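Local structure of putative dihydrodipicolinate synthase (2PCQ) at residues A[4-9]-A[35-40]; A[64-69]-A[91-96]. The protein is a putative member of the dihydrodipicolinate synthase family, a TIM-barrel protein whose chain folds into a closed parallel beta barrel surrounded by helices. All blocks are in the same frame, centred on the assembly; numbering follows the deposited sequence.

Contact 1: residues A[4-9]-A[35-40]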
# COMPACT_ATOMS: atom_id res chain seq x y z
N PRO A 4 -23.68 -10.53 -16.78
CA PRO A 4 -23.53 -10.60 -15.33
C PRO A 4 -22.64 -11.77 -14.90
O PRO A 4 -22.64 -12.82 -15.54
CB PRO A 4 -24.96 -10.79 -14.86
CG PRO A 4 -25.48 -11.76 -15.89
CD PRO A 4 -24.93 -11.18 -17.20
N PRO A 5 -21.85 -11.58 -13.84
CA PRO A 5 -21.00 -12.66 -13.36
C PRO A 5 -21.91 -13.42 -12.39
O PRO A 5 -22.03 -13.05 -11.22
CB PRO A 5 -19.87 -11.92 -12.65
CG PRO A 5 -20.56 -10.71 -12.09
CD PRO A 5 -21.45 -10.28 -13.25
N ILE A 6 -22.57 -14.47 -12.88
CA ILE A 6 -23.49 -15.20 -12.02
C ILE A 6 -22.80 -15.95 -10.88
O ILE A 6 -21.74 -16.55 -11.06
CB ILE A 6 -24.36 -16.20 -12.82
CG1 ILE A 6 -23.50 -17.32 -13.41
CG2 ILE A 6 -25.12 -15.47 -13.92
CD1 ILE A 6 -24.32 -18.45 -14.00
N PRO A 7 -23.40 -15.90 -9.69
CA PRO A 7 -22.80 -16.60 -8.55
C PRO A 7 -22.99 -18.10 -8.70
O PRO A 7 -23.82 -18.55 -9.50
CB PRO A 7 -23.56 -16.03 -7.36
CG PRO A 7 -24.91 -15.74 -7.93
CD PRO A 7 -24.58 -15.12 -9.27
N THR A 8 -22.20 -18.87 -7.96
CA THR A 8 -22.31 -20.33 -7.99
C THR A 8 -22.95 -20.72 -6.67
O THR A 8 -22.36 -20.54 -5.60
CB THR A 8 -20.93 -20.99 -8.13
OG1 THR A 8 -20.32 -20.57 -9.35
CG2 THR A 8 -21.08 -22.51 -8.14
N PRO A 9 -24.18 -21.25 -6.71
CA PRO A 9 -24.93 -21.68 -5.53
C PRO A 9 -24.38 -22.85 -4.73
O PRO A 9 -23.95 -23.85 -5.29
CB PRO A 9 -26.32 -22.01 -6.10
CG PRO A 9 -26.38 -21.21 -7.38
CD PRO A 9 -25.00 -21.39 -7.93
N LEU A 35 -23.66 -14.66 -20.40
CA LEU A 35 -23.29 -14.89 -19.01
C LEU A 35 -21.79 -15.11 -18.84
O LEU A 35 -21.11 -15.56 -19.76
CB LEU A 35 -24.00 -16.14 -18.47
CG LEU A 35 -25.52 -16.25 -18.52
CD1 LEU A 35 -25.91 -17.65 -18.06
CD2 LEU A 35 -26.17 -15.19 -17.64
N LEU A 36 -21.30 -14.77 -17.65
CA LEU A 36 -19.91 -15.02 -17.30
C LEU A 36 -19.99 -16.04 -16.18
O LEU A 36 -20.49 -15.74 -15.09
CB LEU A 36 -19.20 -13.76 -16.78
CG LEU A 36 -17.93 -14.05 -15.97
CD1 LEU A 36 -16.97 -14.92 -16.77
CD2 LEU A 36 -17.26 -12.75 -15.57
N VAL A 37 -19.55 -17.26 -16.46
CA VAL A 37 -19.56 -18.33 -15.47
C VAL A 37 -18.20 -18.37 -14.77
O VAL A 37 -17.16 -18.28 -15.42
CB VAL A 37 -19.83 -19.71 -16.13
CG1 VAL A 37 -19.89 -20.80 -15.06
CG2 VAL A 37 -21.13 -19.67 -16.91
N TYR A 38 -18.21 -18.48 -13.45
CA TYR A 38 -16.99 -18.52 -12.65
C TYR A 38 -16.18 -17.22 -12.75
O TYR A 38 -14.95 -17.26 -12.86
CB TYR A 38 -16.10 -19.71 -13.05
CG TYR A 38 -16.74 -21.07 -12.83
CD1 TYR A 38 -17.69 -21.27 -11.82
CD2 TYR A 38 -16.37 -22.17 -13.61
CE1 TYR A 38 -18.25 -22.53 -11.60
CE2 TYR A 38 -16.93 -23.44 -13.39
CZ TYR A 38 -17.87 -23.61 -12.39
OH TYR A 38 -18.42 -24.85 -12.16
N GLY A 39 -16.88 -16.09 -12.71
CA GLY A 39 -16.22 -14.80 -12.74
C GLY A 39 -15.74 -14.56 -11.31
O GLY A 39 -15.85 -15.46 -10.48
N SER A 40 -15.23 -13.36 -11.01
CA SER A 40 -14.75 -13.09 -9.65
C SER A 40 -15.85 -13.20 -8.59
O SER A 40 -15.57 -13.48 -7.43
CB SER A 40 -14.07 -11.72 -9.58
OG SER A 40 -14.96 -10.67 -9.94
O HOH W 1 -19.64 -15.63 -12.50
O HOH W 2 -20.45 -18.85 -11.58

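Contact 2: residues A[64-69]-A[91-96]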
# COMPACT_ATOMS: atom_id res chain seq x y z
N PRO A 64 -24.06 -16.88 -26.20
CA PRO A 64 -22.60 -17.01 -26.07
C PRO A 64 -22.18 -16.62 -24.65
O PRO A 64 -22.57 -15.57 -24.16
CB PRO A 64 -22.07 -16.03 -27.11
CG PRO A 64 -23.13 -16.09 -28.18
CD PRO A 64 -24.41 -16.08 -27.38
N PHE A 65 -21.40 -17.47 -24.00
CA PHE A 65 -20.98 -17.20 -22.63
C PHE A 65 -19.47 -17.25 -22.44
O PHE A 65 -18.74 -17.77 -23.28
CB PHE A 65 -21.65 -18.18 -21.67
CG PHE A 65 -21.23 -19.61 -21.87
CD1 PHE A 65 -20.34 -20.22 -20.99
CD2 PHE A 65 -21.75 -20.37 -22.91
CE1 PHE A 65 -19.97 -21.55 -21.14
CE2 PHE A 65 -21.39 -21.71 -23.08
CZ PHE A 65 -20.50 -22.30 -22.19
N LEU A 66 -19.03 -16.68 -21.32
CA LEU A 66 -17.62 -16.65 -20.97
C LEU A 66 -17.42 -17.49 -19.72
O LEU A 66 -18.33 -17.63 -18.91
CB LEU A 66 -17.18 -15.21 -20.69
CG LEU A 66 -17.33 -14.16 -21.79
CD1 LEU A 66 -17.01 -12.79 -21.21
CD2 LEU A 66 -16.40 -14.49 -22.95
N VAL A 67 -16.23 -18.04 -19.58
CA VAL A 67 -15.91 -18.83 -18.40
C VAL A 67 -14.63 -18.28 -17.78
O VAL A 67 -13.61 -18.15 -18.46
CB VAL A 67 -15.71 -20.32 -18.74
CG1 VAL A 67 -15.35 -21.10 -17.47
CG2 VAL A 67 -16.97 -20.88 -19.36
N GLY A 68 -14.69 -17.96 -16.50
CA GLY A 68 -13.52 -17.44 -15.82
C GLY A 68 -12.55 -18.57 -15.52
O GLY A 68 -12.97 -19.66 -15.13
N LEU A 69 -11.26 -18.33 -15.72
CA LEU A 69 -10.24 -19.33 -15.44
C LEU A 69 -9.22 -18.72 -14.50
O LEU A 69 -8.44 -17.84 -14.88
CB LEU A 69 -9.57 -19.81 -16.73
CG LEU A 69 -8.69 -21.05 -16.60
CD1 LEU A 69 -8.54 -21.72 -17.96
CD2 LEU A 69 -7.34 -20.68 -16.03
N ALA A 91 -15.20 -17.78 -24.93
CA ALA A 91 -13.83 -17.40 -24.57
C ALA A 91 -13.62 -17.53 -23.07
O ALA A 91 -14.57 -17.69 -22.31
CB ALA A 91 -13.54 -15.97 -25.02
N LEU A 92 -12.36 -17.46 -22.67
CA LEU A 92 -12.00 -17.55 -21.26
C LEU A 92 -11.74 -16.14 -20.75
O LEU A 92 -11.52 -15.21 -21.53
CB LEU A 92 -10.72 -18.36 -21.08
CG LEU A 92 -10.67 -19.81 -21.56
CD1 LEU A 92 -9.23 -20.28 -21.57
CD2 LEU A 92 -11.53 -20.68 -20.65
N LEU A 93 -11.80 -15.98 -19.43
CA LEU A 93 -11.51 -14.72 -18.77
C LEU A 93 -10.49 -15.19 -17.74
O LEU A 93 -10.86 -15.67 -16.67
CB LEU A 93 -12.76 -14.14 -18.10
CG LEU A 93 -13.17 -12.76 -18.62
CD1 LEU A 93 -14.45 -12.29 -17.94
CD2 LEU A 93 -12.05 -11.77 -18.37
N ALA A 94 -9.22 -15.09 -18.09
CA ALA A 94 -8.16 -15.58 -17.22
C ALA A 94 -7.38 -14.54 -16.42
O ALA A 94 -6.96 -13.52 -16.96
CB ALA A 94 -7.18 -16.42 -18.04
N THR A 95 -7.19 -14.83 -15.14
CA THR A 95 -6.45 -13.97 -14.23
C THR A 95 -5.00 -14.45 -14.19
O THR A 95 -4.70 -15.58 -14.55
CB THR A 95 -7.01 -14.07 -12.80
OG1 THR A 95 -7.04 -15.45 -12.41
CG2 THR A 95 -8.42 -13.49 -12.71
N PRO A 96 -4.07 -13.58 -13.75
CA PRO A 96 -2.66 -13.98 -13.69
C PRO A 96 -2.41 -14.88 -12.48
O PRO A 96 -3.20 -14.88 -11.53
CB PRO A 96 -1.92 -12.64 -13.51
CG PRO A 96 -2.90 -11.61 -14.00
CD PRO A 96 -4.22 -12.14 -13.50
O HOH W 3 -5.77 -18.12 -14.40

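Contact 1: residues A[4-9]-A[35-40]
In the first beta-alpha-beta unit of the barrel, P5 on strand 2-6 pairs in parallel with L36 on strand 36-37, their CA atoms 4.7 Å apart. L36 N donates to P4 O at 3.2 Å in a fairly straight bond (159° at the hydrogen), and L36 O receives a weak, bent bond from I6 N. Beyond these two bonds the strands part, and water takes over the pairing. One water donates to I6 O and to L36 O and accepts from G39 N at 2.8 Å; a second donates to I6 O and to T8 OG1 while accepting from Y38 N. I6 O is thus gripped by both waters.

Side chains meet on both faces of the sheet. P5 CB lies 4.0 Å from L36 CD2 on the barrel-interior face. On the side of the helices, L35 CD2, P4 CG and I6 CG2 meet in one cluster, L35 CD2 lying 3.9 Å from each of the other two. With CG1 of I6 set between N and C (chi1 66°), CG2 is the branch that meets L35. T8 OG1 approaches the edge of the Y38 ring in its plane, 3.6 Å from CE1, and also bonds to G42 O; V37 CG1 lies over one face of that ring. Parallel neighbours joined through helix 18-28 form the beta-alpha-beta crossover from which a TIM barrel is built.

Contact 2: residues A[64-69]-A[91-96]
L69 and L92 form the apolar centre on one face of the strand pair, L69 CD1 lying 3.9 Å from L92 CD1 as the two side chains cross at a slant. L69 carries its CG opposite the backbone N (chi1 -169°), whereas that of L92 sits beside its own N (chi1 -60°), and the two branched ends converge although L92 pairs with V67 and not with L69. A94 CB extends the patch beside L69 CB. This face is turned to the surrounding helices: A80 of helix 74-87 and Y111 of helix 107-118 touch L69, while L81 and A84 pack on L92.

The other face carries L66, A91 and L93. L66 CD2 rests 3.8 Å from A91 CB, while its other branch, CD1, reaches L93 CD1 at 4.2 Å. G68 has no side chain to add here, and L93 CB lies 4.1 Å from G68 CA.

Between the two faces run four backbone hydrogen bonds in parallel register. V67 N donates to A91 O and V67 O accepts from L93 N; L69 N then gives the shortest of the four, 2.9 Å to L93 O, and L69 O closes the series by accepting from T95 N. CA-H groups of L66, L92, G68 and A94 also approach carbonyl oxygens of the partner strand. At the polar edge, a water lies 2.7 Å from L69 O and 2.8 Å from T95 O, beside the T95 N to L69 O bond. Strands 66-69 and 91-94, with helix 74-87 between them in sequence, make up a beta-alpha-beta unit, the repeating element of the TIM barrel.

Overall arrangement
Contacts 1 and 2 follow one another in sequence and occupy four consecutive strands of the eight-stranded barrel, with centres about 10 Å apart. Strands 36-37 and 66-69 are direct neighbours, so the two contacts join along a shared seam: V37 O lies 2.7 Å from G68 N and V37 N lies 2.8 Å from L66 O, both probable hydrogen bonds. Inside the barrel L36 CD2 packs 3.7 Å from L93 CD1, bridging across the intervening strand. At the end of contact 1, S40 O bonds to Y100 OH of the second subunit. The bound potassium ion, at A143 and V148, is about 11 Å from the side chain of A91.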